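PDB 3DBO: ribonuclease VapC5 from Mycobacterium tuberculosis, which acts as the probable toxin of a type II toxin-antitoxin pair, a PIN-family ribonuclease with magnesium as cofactor and limited RNA-cleaving activity observed in complex with the antitoxin VapB5. Local coordinates for residues 25-30 with 55-60; 51-56 with 112-117; 63-68 with 72-77; 134-139 with 145-150. One frame throughout, in Å; residues are numbered along the deposited sequence.

Contact 1 (25-30 with 55-60). With NA (sodium ion), chain C.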
loop_
_atom_site.group_PDB
_atom_site.type_symbol
_atom_site.label_atom_id
_atom_site.label_comp_id
_atom_site.label_asym_id
_atom_site.label_seq_id
_atom_site.Cartn_x
_atom_site.Cartn_y
_atom_site.Cartn_z
ATOM N N LEU B 25 -3.331 -0.948 -4.127
ATOM C CA LEU B 25 -2.097 -1.585 -3.675
ATOM C C LEU B 25 -1.509 -0.826 -2.499
ATOM O O LEU B 25 -1.486 0.405 -2.519
ATOM C CB LEU B 25 -1.072 -1.605 -4.820
ATOM C CG LEU B 25 -1.615 -2.140 -6.147
ATOM C CD1 LEU B 25 -0.653 -1.794 -7.288
ATOM C CD2 LEU B 25 -1.861 -3.664 -6.024
ATOM N N ASP B 26 -1.063 -1.560 -1.480
ATOM C CA ASP B 26 -0.327 -0.969 -0.371
ATOM C C ASP B 26 1.159 -0.992 -0.721
ATOM O O ASP B 26 1.517 -1.391 -1.838
ATOM C CB ASP B 26 -0.632 -1.706 0.933
ATOM C CG ASP B 26 0.166 -3.002 1.085
ATOM O OD1 ASP B 26 0.578 -3.580 0.058
ATOM O OD2 ASP B 26 0.409 -3.412 2.239
ATOM N N THR B 27 2.031 -0.625 0.213
ATOM C CA THR B 27 3.465 -0.590 -0.092
ATOM C C THR B 27 4.097 -1.982 -0.227
ATOM O O THR B 27 4.980 -2.181 -1.059
ATOM C CB THR B 27 4.222 0.267 0.943
ATOM O OG1 THR B 27 3.558 1.541 1.040
ATOM C CG2 THR B 27 5.645 0.486 0.513
ATOM N N SER B 28 3.629 -2.938 0.584
ATOM C CA SER B 28 4.204 -4.281 0.631
ATOM C C SER B 28 4.178 -5.044 -0.704
ATOM O O SER B 28 5.086 -5.836 -0.987
ATOM C CB SER B 28 3.540 -5.109 1.755
ATOM O OG SER B 28 2.230 -5.484 1.386
ATOM N N VAL B 29 3.180 -4.789 -1.544
ATOM C CA VAL B 29 3.110 -5.436 -2.870
ATOM C C VAL B 29 4.318 -5.040 -3.752
ATOM O O VAL B 29 4.751 -5.821 -4.614
ATOM C CB VAL B 29 1.771 -5.189 -3.633
ATOM C CG1 VAL B 29 0.583 -5.728 -2.844
ATOM C CG2 VAL B 29 1.576 -3.716 -3.972
ATOM N N PHE B 30 4.852 -3.828 -3.540
ATOM C CA PHE B 30 5.987 -3.329 -4.330
ATOM C C PHE B 30 7.329 -3.911 -3.871
ATOM O O PHE B 30 8.333 -3.814 -4.583
ATOM C CB PHE B 30 6.045 -1.773 -4.308
ATOM C CG PHE B 30 4.930 -1.128 -5.036
ATOM C CD1 PHE B 30 5.058 -0.815 -6.387
ATOM C CD2 PHE B 30 3.722 -0.832 -4.385
ATOM C CE1 PHE B 30 4.016 -0.228 -7.075
ATOM C CE2 PHE B 30 2.680 -0.257 -5.065
ATOM C CZ PHE B 30 2.806 0.064 -6.416
ATOM N N LEU B 55 3.430 6.207 -2.362
ATOM C CA LEU B 55 4.356 7.129 -3.071
ATOM C C LEU B 55 5.418 7.651 -2.075
ATOM O O LEU B 55 6.618 7.614 -2.342
ATOM C CB LEU B 55 3.583 8.296 -3.733
ATOM C CG LEU B 55 4.428 9.317 -4.503
ATOM C CD1 LEU B 55 5.295 8.670 -5.556
ATOM C CD2 LEU B 55 3.569 10.470 -5.114
ATOM N N ALA B 56 4.959 8.108 -0.912
ATOM C CA ALA B 56 5.851 8.607 0.135
ATOM C C ALA B 56 6.831 7.544 0.638
ATOM O O ALA B 56 8.022 7.794 0.810
ATOM C CB ALA B 56 5.015 9.132 1.312
ATOM N N GLU B 57 6.307 6.350 0.891
ATOM C CA GLU B 57 7.112 5.288 1.461
ATOM C C GLU B 57 8.184 4.766 0.499
ATOM O O GLU B 57 9.322 4.543 0.906
ATOM C CB GLU B 57 6.205 4.180 1.991
ATOM C CG GLU B 57 5.526 4.647 3.288
ATOM C CD GLU B 57 4.661 3.588 3.952
ATOM O OE1 GLU B 57 4.228 2.634 3.266
ATOM O OE2 GLU B 57 4.401 3.722 5.178
ATOM N N LEU B 58 7.815 4.621 -0.768
ATOM C CA LEU B 58 8.786 4.229 -1.818
ATOM C C LEU B 58 9.854 5.315 -2.004
ATOM O O LEU B 58 11.030 5.012 -2.196
ATOM C CB LEU B 58 8.067 3.911 -3.133
ATOM C CG LEU B 58 7.107 2.704 -3.087
ATOM C CD1 LEU B 58 6.471 2.551 -4.449
ATOM C CD2 LEU B 58 7.869 1.440 -2.654
ATOM N N ARG B 59 9.446 6.576 -1.880
ATOM C CA ARG B 59 10.396 7.684 -2.010
ATOM C C ARG B 59 11.369 7.718 -0.842
ATOM O O ARG B 59 12.562 7.886 -1.033
ATOM C CB ARG B 59 9.664 9.009 -2.200
ATOM C CG ARG B 59 10.534 10.138 -2.732
ATOM C CD ARG B 59 9.703 11.407 -2.918
ATOM N NE ARG B 59 10.430 12.363 -3.755
ATOM C CZ ARG B 59 11.244 13.304 -3.283
ATOM N NH1 ARG B 59 11.418 13.460 -1.967
ATOM N NH2 ARG B 59 11.888 14.105 -4.130
ATOM N N VAL B 60 10.878 7.543 0.382
ATOM C CA VAL B 60 11.783 7.470 1.519
ATOM C C VAL B 60 12.744 6.282 1.363
ATOM O O VAL B 60 13.938 6.385 1.701
ATOM C CB VAL B 60 11.009 7.171 2.835
ATOM C CG1 VAL B 60 11.983 6.742 3.949
ATOM C CG2 VAL B 60 10.208 8.356 3.264
HETATM NA NA NA C . -1.034 2.662 -0.816
#

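Contact 2 (51-56 with 112-117). With NA (sodium ion), chain C.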
loop_
_atom_site.group_PDB
_atom_site.type_symbol
_atom_site.label_atom_id
_atom_site.label_comp_id
_atom_site.label_asym_id
_atom_site.label_seq_id
_atom_site.Cartn_x
_atom_site.Cartn_y
_atom_site.Cartn_z
ATOM N N THR B 51 -1.792 4.603 -3.358
ATOM C CA THR B 51 -2.111 5.853 -2.686
ATOM C C THR B 51 -0.854 6.690 -2.513
ATOM O O THR B 51 0.274 6.227 -2.734
ATOM C CB THR B 51 -2.747 5.630 -1.270
ATOM O OG1 THR B 51 -1.716 5.221 -0.362
ATOM C CG2 THR B 51 -3.892 4.560 -1.284
ATOM N N VAL B 52 -1.060 7.923 -2.064
ATOM C CA VAL B 52 0.044 8.838 -1.786
ATOM C C VAL B 52 0.933 8.340 -0.660
ATOM O O VAL B 52 2.110 8.714 -0.596
ATOM C CB VAL B 52 -0.499 10.266 -1.443
ATOM C CG1 VAL B 52 -1.028 10.928 -2.723
ATOM C CG2 VAL B 52 -1.585 10.214 -0.349
ATOM N N VAL B 53 0.377 7.511 0.228
ATOM C CA VAL B 53 1.170 6.971 1.344
ATOM C C VAL B 53 2.281 6.081 0.771
ATOM O O VAL B 53 3.423 6.129 1.235
ATOM C CB VAL B 53 0.287 6.184 2.344
ATOM C CG1 VAL B 53 1.119 5.535 3.414
ATOM C CG2 VAL B 53 -0.795 7.159 2.955
ATOM N N THR B 54 1.923 5.239 -0.199
ATOM C CA THR B 54 2.915 4.362 -0.839
ATOM C C THR B 54 3.901 5.179 -1.659
ATOM O O THR B 54 5.098 4.882 -1.632
ATOM C CB THR B 54 2.248 3.271 -1.693
ATOM O OG1 THR B 54 1.548 2.379 -0.818
ATOM C CG2 THR B 54 3.296 2.471 -2.513
ATOM N N LEU B 55 3.430 6.207 -2.362
ATOM C CA LEU B 55 4.356 7.129 -3.071
ATOM C C LEU B 55 5.418 7.651 -2.075
ATOM O O LEU B 55 6.618 7.614 -2.342
ATOM C CB LEU B 55 3.583 8.296 -3.733
ATOM C CG LEU B 55 4.428 9.317 -4.503
ATOM C CD1 LEU B 55 5.295 8.670 -5.556
ATOM C CD2 LEU B 55 3.569 10.470 -5.114
ATOM N N ALA B 56 4.959 8.108 -0.912
ATOM C CA ALA B 56 5.851 8.607 0.135
ATOM C C ALA B 56 6.831 7.544 0.638
ATOM O O ALA B 56 8.022 7.794 0.810
ATOM C CB ALA B 56 5.015 9.132 1.312
ATOM N N ARG B 112 -0.391 -0.101 11.880
ATOM C CA ARG B 112 0.590 0.996 11.599
ATOM C C ARG B 112 -0.231 2.200 11.161
ATOM O O ARG B 112 -1.160 2.044 10.358
ATOM C CB ARG B 112 1.465 0.682 10.356
ATOM C CG ARG B 112 2.681 -0.269 10.435
ATOM C CD ARG B 112 3.707 0.105 9.303
ATOM N NE ARG B 112 3.121 0.266 7.955
ATOM C CZ ARG B 112 3.524 1.157 7.042
ATOM N NH1 ARG B 112 4.504 2.011 7.318
ATOM N NH2 ARG B 112 2.932 1.224 5.853
ATOM N N ILE B 113 0.096 3.401 11.636
ATOM C CA ILE B 113 -0.742 4.555 11.279
ATOM C C ILE B 113 -0.791 4.806 9.759
ATOM O O ILE B 113 -1.845 5.151 9.223
ATOM C CB ILE B 113 -0.401 5.842 12.089
ATOM C CG1 ILE B 113 -1.532 6.869 11.956
ATOM C CG2 ILE B 113 0.911 6.448 11.636
ATOM C CD1 ILE B 113 -1.492 7.993 12.992
ATOM N N ASN B 114 0.330 4.604 9.068
ATOM C CA ASN B 114 0.362 4.820 7.633
ATOM C C ASN B 114 -0.467 3.758 6.906
ATOM O O ASN B 114 -1.116 4.069 5.924
ATOM C CB ASN B 114 1.784 4.872 7.099
ATOM C CG ASN B 114 2.357 6.284 7.094
ATOM O OD1 ASN B 114 1.725 7.235 7.575
ATOM N ND2 ASN B 114 3.562 6.426 6.532
ATOM N N ASP B 115 -0.478 2.529 7.425
ATOM C CA ASP B 115 -1.404 1.510 6.893
ATOM C C ASP B 115 -2.865 1.868 7.127
ATOM O O ASP B 115 -3.707 1.622 6.262
ATOM C CB ASP B 115 -1.099 0.101 7.438
ATOM C CG ASP B 115 0.063 -0.568 6.690
ATOM O OD1 ASP B 115 0.481 -0.050 5.618
ATOM O OD2 ASP B 115 0.559 -1.605 7.166
ATOM N N LEU B 116 -3.163 2.511 8.255
ATOM C CA LEU B 116 -4.554 2.950 8.499
ATOM C C LEU B 116 -5.000 4.016 7.498
ATOM O O LEU B 116 -6.143 3.981 7.019
ATOM C CB LEU B 116 -4.749 3.437 9.942
ATOM C CG LEU B 116 -6.214 3.644 10.373
ATOM C CD1 LEU B 116 -7.072 2.338 10.246
ATOM C CD2 LEU B 116 -6.202 4.178 11.824
ATOM N N TRP B 117 -4.105 4.953 7.168
ATOM C CA TRP B 117 -4.359 5.917 6.084
ATOM C C TRP B 117 -4.633 5.225 4.740
ATOM O O TRP B 117 -5.552 5.586 4.028
ATOM C CB TRP B 117 -3.206 6.944 5.964
ATOM C CG TRP B 117 -3.206 7.987 7.077
ATOM C CD1 TRP B 117 -2.265 8.177 8.049
ATOM C CD2 TRP B 117 -4.201 8.992 7.274
ATOM N NE1 TRP B 117 -2.625 9.265 8.861
ATOM C CE2 TRP B 117 -3.817 9.763 8.403
ATOM C CE3 TRP B 117 -5.400 9.303 6.614
ATOM C CZ2 TRP B 117 -4.595 10.839 8.886
ATOM C CZ3 TRP B 117 -6.184 10.381 7.103
ATOM C CH2 TRP B 117 -5.756 11.136 8.214
HETATM NA NA NA C . -1.034 2.662 -0.816
#

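Contact 3 (63-68 with 72-77). With NA (sodium ion), chain F.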
loop_
_atom_site.group_PDB
_atom_site.type_symbol
_atom_site.label_atom_id
_atom_site.label_comp_id
_atom_site.label_asym_id
_atom_site.label_seq_id
_atom_site.Cartn_x
_atom_site.Cartn_y
_atom_site.Cartn_z
ATOM N N LEU B 63 15.631 7.411 -0.716
ATOM C CA LEU B 63 16.500 8.322 0.029
ATOM C C LEU B 63 17.279 7.652 1.166
ATOM O O LEU B 63 18.350 8.123 1.555
ATOM C CB LEU B 63 15.667 9.497 0.541
ATOM C CG LEU B 63 14.978 10.349 -0.541
ATOM C CD1 LEU B 63 14.205 11.450 0.153
ATOM C CD2 LEU B 63 16.013 10.924 -1.539
ATOM N N ALA B 64 16.743 6.554 1.688
ATOM C CA ALA B 64 17.380 5.815 2.794
ATOM C C ALA B 64 18.389 4.763 2.338
ATOM O O ALA B 64 19.180 4.269 3.158
ATOM C CB ALA B 64 16.326 5.156 3.659
ATOM N N ALA B 65 18.343 4.401 1.062
ATOM C CA ALA B 65 19.154 3.280 0.552
ATOM C C ALA B 65 20.625 3.505 0.870
ATOM O O ALA B 65 21.150 4.605 0.661
ATOM C CB ALA B 65 18.926 3.083 -0.962
ATOM N N ALA B 66 21.270 2.454 1.380
ATOM C CA ALA B 66 22.637 2.528 1.867
ATOM C C ALA B 66 23.713 2.385 0.775
ATOM O O ALA B 66 24.799 2.933 0.913
ATOM C CB ALA B 66 22.852 1.482 2.989
ATOM N N THR B 67 23.414 1.677 -0.307
ATOM C CA THR B 67 24.399 1.424 -1.367
ATOM C C THR B 67 23.773 1.722 -2.703
ATOM O O THR B 67 22.542 1.687 -2.823
ATOM C CB THR B 67 24.798 -0.059 -1.410
ATOM O OG1 THR B 67 23.641 -0.855 -1.701
ATOM C CG2 THR B 67 25.404 -0.491 -0.114
ATOM N N THR B 68 24.590 2.005 -3.728
ATOM C CA THR B 68 24.035 2.304 -5.061
ATOM C C THR B 68 23.129 1.212 -5.592
ATOM O O THR B 68 22.079 1.512 -6.147
ATOM C CB THR B 68 25.091 2.573 -6.147
ATOM O OG1 THR B 68 26.138 1.601 -6.049
ATOM C CG2 THR B 68 25.640 3.990 -6.032
ATOM N N ALA B 72 19.482 1.982 -6.723
ATOM C CA ALA B 72 18.987 1.780 -8.087
ATOM C C ALA B 72 17.735 0.910 -8.124
ATOM O O ALA B 72 16.810 1.190 -8.892
ATOM C CB ALA B 72 20.068 1.176 -8.955
ATOM N N GLN B 73 17.722 -0.164 -7.336
ATOM C CA GLN B 73 16.543 -1.043 -7.284
ATOM C C GLN B 73 15.308 -0.273 -6.782
ATOM O O GLN B 73 14.215 -0.382 -7.343
ATOM C CB GLN B 73 16.803 -2.281 -6.424
ATOM C CG GLN B 73 15.743 -3.367 -6.586
ATOM C CD GLN B 73 15.390 -3.627 -8.042
ATOM O OE1 GLN B 73 16.234 -4.088 -8.821
ATOM N NE2 GLN B 73 14.154 -3.306 -8.426
ATOM N N ARG B 74 15.497 0.464 -5.700
ATOM C CA ARG B 74 14.386 1.172 -5.053
ATOM C C ARG B 74 13.909 2.302 -5.944
ATOM O O ARG B 74 12.718 2.618 -5.986
ATOM C CB ARG B 74 14.806 1.679 -3.683
ATOM C CG ARG B 74 14.917 0.548 -2.634
ATOM C CD ARG B 74 15.239 1.083 -1.281
ATOM N NE ARG B 74 15.531 0.018 -0.324
ATOM C CZ ARG B 74 15.898 0.217 0.935
ATOM N NH1 ARG B 74 16.028 1.449 1.404
ATOM N NH2 ARG B 74 16.146 -0.826 1.724
ATOM N N LEU B 75 14.838 2.900 -6.676
ATOM C CA LEU B 75 14.476 3.944 -7.620
ATOM C C LEU B 75 13.584 3.376 -8.749
ATOM O O LEU B 75 12.569 3.983 -9.104
ATOM C CB LEU B 75 15.721 4.678 -8.145
ATOM C CG LEU B 75 15.400 5.879 -9.048
ATOM C CD1 LEU B 75 14.512 6.942 -8.347
ATOM C CD2 LEU B 75 16.697 6.483 -9.575
ATOM N N ALA B 76 13.940 2.210 -9.289
ATOM C CA ALA B 76 13.030 1.477 -10.198
ATOM C C ALA B 76 11.631 1.207 -9.582
ATOM O O ALA B 76 10.612 1.324 -10.254
ATOM C CB ALA B 76 13.681 0.137 -10.660
ATOM N N THR B 77 11.595 0.842 -8.307
ATOM C CA THR B 77 10.297 0.603 -7.636
ATOM C C THR B 77 9.470 1.905 -7.621
ATOM O O THR B 77 8.276 1.912 -7.954
ATOM C CB THR B 77 10.513 0.076 -6.200
ATOM O OG1 THR B 77 11.500 -0.969 -6.214
ATOM C CG2 THR B 77 9.201 -0.462 -5.622
HETATM NA NA NA F . 20.002 6.606 -0.805
#

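Contact 4 (134-139 with 145-150)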
loop_
_atom_site.group_PDB
_atom_site.type_symbol
_atom_site.label_atom_id
_atom_site.label_comp_id
_atom_site.label_asym_id
_atom_site.label_seq_id
_atom_site.Cartn_x
_atom_site.Cartn_y
_atom_site.Cartn_z
ATOM N N ASP B 134 0.896 -8.585 6.656
ATOM C CA ASP B 134 -0.168 -8.996 7.593
ATOM C C ASP B 134 -0.799 -7.912 8.471
ATOM O O ASP B 134 -1.457 -8.229 9.465
ATOM C CB ASP B 134 0.300 -10.183 8.469
ATOM C CG ASP B 134 1.402 -9.812 9.471
ATOM O OD1 ASP B 134 1.885 -8.645 9.498
ATOM O OD2 ASP B 134 1.796 -10.718 10.251
ATOM N N ASP B 135 -0.623 -6.644 8.105
ATOM C CA ASP B 135 -0.994 -5.541 8.992
ATOM C C ASP B 135 -2.477 -5.188 8.999
ATOM O O ASP B 135 -2.991 -4.647 9.980
ATOM C CB ASP B 135 -0.187 -4.280 8.667
ATOM C CG ASP B 135 -0.278 -3.214 9.772
ATOM O OD1 ASP B 135 -0.507 -3.560 10.956
ATOM O OD2 ASP B 135 -0.101 -2.020 9.459
ATOM N N PHE B 136 -3.156 -5.453 7.903
ATOM C CA PHE B 136 -4.513 -4.938 7.739
ATOM C C PHE B 136 -5.528 -5.876 8.365
ATOM O O PHE B 136 -6.708 -5.553 8.474
ATOM C CB PHE B 136 -4.791 -4.735 6.264
ATOM C CG PHE B 136 -3.998 -3.625 5.648
ATOM C CD1 PHE B 136 -4.497 -2.327 5.639
ATOM C CD2 PHE B 136 -2.748 -3.864 5.087
ATOM C CE1 PHE B 136 -3.773 -1.300 5.063
ATOM C CE2 PHE B 136 -2.008 -2.827 4.527
ATOM C CZ PHE B 136 -2.530 -1.541 4.500
ATOM N N ALA B 137 -5.037 -7.040 8.794
ATOM C CA ALA B 137 -5.838 -8.095 9.423
ATOM C C ALA B 137 -6.714 -7.612 10.550
ATOM O O ALA B 137 -7.858 -8.049 10.680
ATOM C CB ALA B 137 -4.930 -9.213 9.922
ATOM N N ALA B 138 -6.199 -6.690 11.360
ATOM C CA ALA B 138 -6.945 -6.174 12.496
ATOM C C ALA B 138 -8.268 -5.484 12.131
ATOM O O ALA B 138 -9.118 -5.294 12.983
ATOM C CB ALA B 138 -6.079 -5.213 13.283
ATOM N N LEU B 139 -8.409 -5.083 10.881
ATOM C CA LEU B 139 -9.581 -4.347 10.407
ATOM C C LEU B 139 -10.669 -5.218 9.762
ATOM O O LEU B 139 -11.718 -4.707 9.354
ATOM C CB LEU B 139 -9.125 -3.291 9.403
ATOM C CG LEU B 139 -8.360 -2.101 9.988
ATOM C CD1 LEU B 139 -7.678 -1.322 8.883
ATOM C CD2 LEU B 139 -9.353 -1.215 10.712
ATOM N N VAL B 145 -14.402 -2.092 4.690
ATOM C CA VAL B 145 -13.041 -2.702 4.647
ATOM C C VAL B 145 -13.077 -4.074 3.955
ATOM O O VAL B 145 -13.854 -4.943 4.348
ATOM C CB VAL B 145 -12.379 -2.792 6.058
ATOM C CG1 VAL B 145 -11.045 -3.598 6.021
ATOM C CG2 VAL B 145 -12.127 -1.345 6.608
ATOM N N GLU B 146 -12.272 -4.250 2.907
ATOM C CA GLU B 146 -12.030 -5.600 2.353
ATOM C C GLU B 146 -10.523 -5.707 2.124
ATOM O O GLU B 146 -9.931 -4.830 1.495
ATOM C CB GLU B 146 -12.811 -5.714 1.016
ATOM C CG GLU B 146 -12.579 -6.951 0.111
ATOM C CD GLU B 146 -13.233 -6.814 -1.290
ATOM O OE1 GLU B 146 -13.999 -5.863 -1.528
ATOM O OE2 GLU B 146 -12.976 -7.663 -2.171
ATOM N N ILE B 147 -9.903 -6.732 2.700
ATOM C CA ILE B 147 -8.464 -6.948 2.598
ATOM C C ILE B 147 -8.228 -8.179 1.691
ATOM O O ILE B 147 -8.860 -9.195 1.890
ATOM C CB ILE B 147 -7.850 -7.232 3.985
ATOM C CG1 ILE B 147 -8.173 -6.060 4.951
ATOM C CG2 ILE B 147 -6.324 -7.435 3.912
ATOM C CD1 ILE B 147 -7.719 -4.656 4.384
ATOM N N ILE B 148 -7.330 -8.054 0.716
ATOM C CA ILE B 148 -6.978 -9.163 -0.188
ATOM C C ILE B 148 -5.489 -9.438 -0.034
ATOM O O ILE B 148 -4.660 -8.602 -0.373
ATOM C CB ILE B 148 -7.357 -8.824 -1.647
ATOM C CG1 ILE B 148 -8.861 -8.568 -1.755
ATOM C CG2 ILE B 148 -6.931 -9.961 -2.622
ATOM C CD1 ILE B 148 -9.310 -7.950 -3.091
ATOM N N ARG B 149 -5.154 -10.597 0.534
ATOM C CA ARG B 149 -3.767 -10.931 0.812
ATOM C C ARG B 149 -3.150 -11.661 -0.377
ATOM O O ARG B 149 -3.634 -12.726 -0.769
ATOM C CB ARG B 149 -3.645 -11.786 2.058
ATOM C CG ARG B 149 -4.304 -11.145 3.214
ATOM C CD ARG B 149 -3.658 -11.436 4.510
ATOM N NE ARG B 149 -4.442 -10.735 5.519
ATOM C CZ ARG B 149 -4.121 -9.572 6.058
ATOM N NH1 ARG B 149 -2.990 -8.925 5.754
ATOM N NH2 ARG B 149 -4.932 -9.067 6.940
ATOM N N VAL B 150 -2.086 -11.094 -0.938
ATOM C CA VAL B 150 -1.426 -11.664 -2.118
ATOM C C VAL B 150 0.016 -12.041 -1.812
ATOM O O VAL B 150 0.737 -12.456 -2.695
ATOM C CB VAL B 150 -1.454 -10.692 -3.310
ATOM C CG1 VAL B 150 -2.896 -10.468 -3.786
ATOM C CG2 VAL B 150 -0.764 -9.372 -2.921
ATOM O OXT VAL B 150 0.492 -11.977 -0.680
#

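Contact 1 (25-30 with 55-60)
In this PIN domain the loop after strand 22-25, beside the predicted magnesium site, packs on helix 52-64 through T27 and F30, which meet E57 and L58. At the polar end of this buried contact the T27 hydroxyl OG1 donates to E57 OE1 over 2.6 Å, reaching the oxygen nearly along its C-O axis. T27 turns its hydroxyl beside the backbone N (chi1 -51°), and this leaves CG2 to slide past L58 CD2 at 4.0 Å. E57 has a second partner in R112, which takes OE2 in a salt bridge. The apolar end is made by L58: its CD1 sits over one face of the F30 ring, 4.2 Å from the centroid and displaced toward the rim, a CH-pi contact in which the two side chains cross at about a right angle. D26, predicted to bind magnesium, stands next to T27 and folds its carboxylate over the loop in an Asx motif. V29 N comes to D26 OD1 on its syn side, 26° out of the carboxylate plane, at 3.3 Å, and S28 OG meets the syn lone pair of the same D26 OD1 at 2.8 Å.

Contact 2 (51-56 with 112-117)
V53, in the first turn of helix 52-64, wedges its two methyls against N114 and W117 at the start of helix 113-124. With CG1 anti to the backbone N (chi1 175°), V53 lays that branch 3.8 Å from N114 CB, and the same methyl also meets the carbonyl N114 O at 3.7 Å. The other branch, V53 CG2, touches W117 CB at 3.9 Å; only the root of the tryptophan takes part, since its indole leads away. This packing is close but small. Toward A56, one turn further along helix 52-64, the contact gives way to an exposed surface, while the amide of N114 turns its ND2 to E57 OE2. On the buried flank T51 OG1 and T54 OG1 both coordinate a sodium ion, T54 OG1 at 2.6 Å, and T51 OG1 also caps the helix with a weak bond from V53 N. Across from them R112 NH2 reaches D115 OD1 at 2.8 Å from above the carboxylate plane; D115 is a predicted magnesium ligand. Helix 52-64 thus leaves strand 47-51 at T51 and leans on helix 113-124, where I118 receives T51, V53 and T54, while the W117 ring stacks on W97 of helix 91-107.

Contact 3 (63-68 with 72-77)
T68 O accepts from A72 N over 2.7 Å with an N-H...O angle of 165°, and the carbonyl points almost straight at its donor. The bond spans four residues and closes the first turn of helix 68-79, which T67, at the N-cap position, begins with a weak side-chain bond to I70 N. The methyl A72 CB rests close by, 3.5 Å from the same T68 O. Farther along, R74 carries the rest of the contact. Its side chain leaves with CG beside the backbone N (chi1 -74°) and then runs extended as far as NE, a shape that delivers the guanidinium to the end of helix 52-64. There R74 NH1 lies obliquely near the backbone, 3.7 Å from A65 CA. A hydrogen bond from NH1 to G61 O ties the arginine to the last turn of that helix, and an acidic side chain of the other protein chain, probably the antitoxin, forms salt bridges with both NE and NH1. A65 is the first residue to leave helical geometry, and its carbonyl A65 O is shared between a sodium ion, at 2.7 Å, and R71 NH2; V62 O binds the same ion. The whole is the tip of a helical hairpin, far from the magnesium site: helix 52-64 ends, residues 65-67 turn the chain, and helix 68-79 runs back alongside it.

Contact 4 (134-139 with 145-150)
The R149 guanidinium lies with I147 CG2 over the centre of one face, 3.7 Å above its plane, and with the backbone N of A137 at its edge. That edge approach, 2.7 Å between A137 N and R149 NH2, brings two donors together in one of two deposited conformers and is best regarded as doubtful. The other terminal nitrogen, R149 NH1, comes obliquely to D134 CA at 3.4 Å and makes a weak hydrogen bond to D133 O. The second flat group, the F136 ring, is only approached obliquely by I147; the real touch is one atom nearer the backbone, where I147 CD1 meets F136 CB at 3.5 Å and the two side chains cross at about a right angle. These residues belong to the connection between strands 129-131 and 147-149, neighbours in the parallel sheet of the PIN domain, and its 3-10 turn at 137-139 packs over the outer strand. The F136 ring continues inward to D26 and D115, the predicted magnesium ligands, while D135 OD2 takes the backbone N of R112. Farther along, V145 holds CG1 anti to its own backbone N (chi1 172°), placing that methyl 3.9 Å from L139 CB and 3.6 Å from L139 O.

How the contacts relate
Contacts 1, 2 and 4 show how a PIN domain gathers distant pieces of chain around one site. Contacts 1 and 2 share L55 and A56 on helix 52-64, have centres about 8 Å apart and meet at one sodium ion. Contact 3 comes next along that helix, its centre about 13 Å from that of contact 1, where T77 packs on F30 and L58; it is nested within the loop that contact 2 closes. Contact 4 follows last, at the edge strand of the parallel sheet, centres about 27 Å from contact 3. F136 touches D26, and D135 comes close to D115, so contacts 1, 2 and 4 converge on the predicted magnesium site. Contacts 1, 2 and 3 all touch the other protein chain, which contact 4 does not.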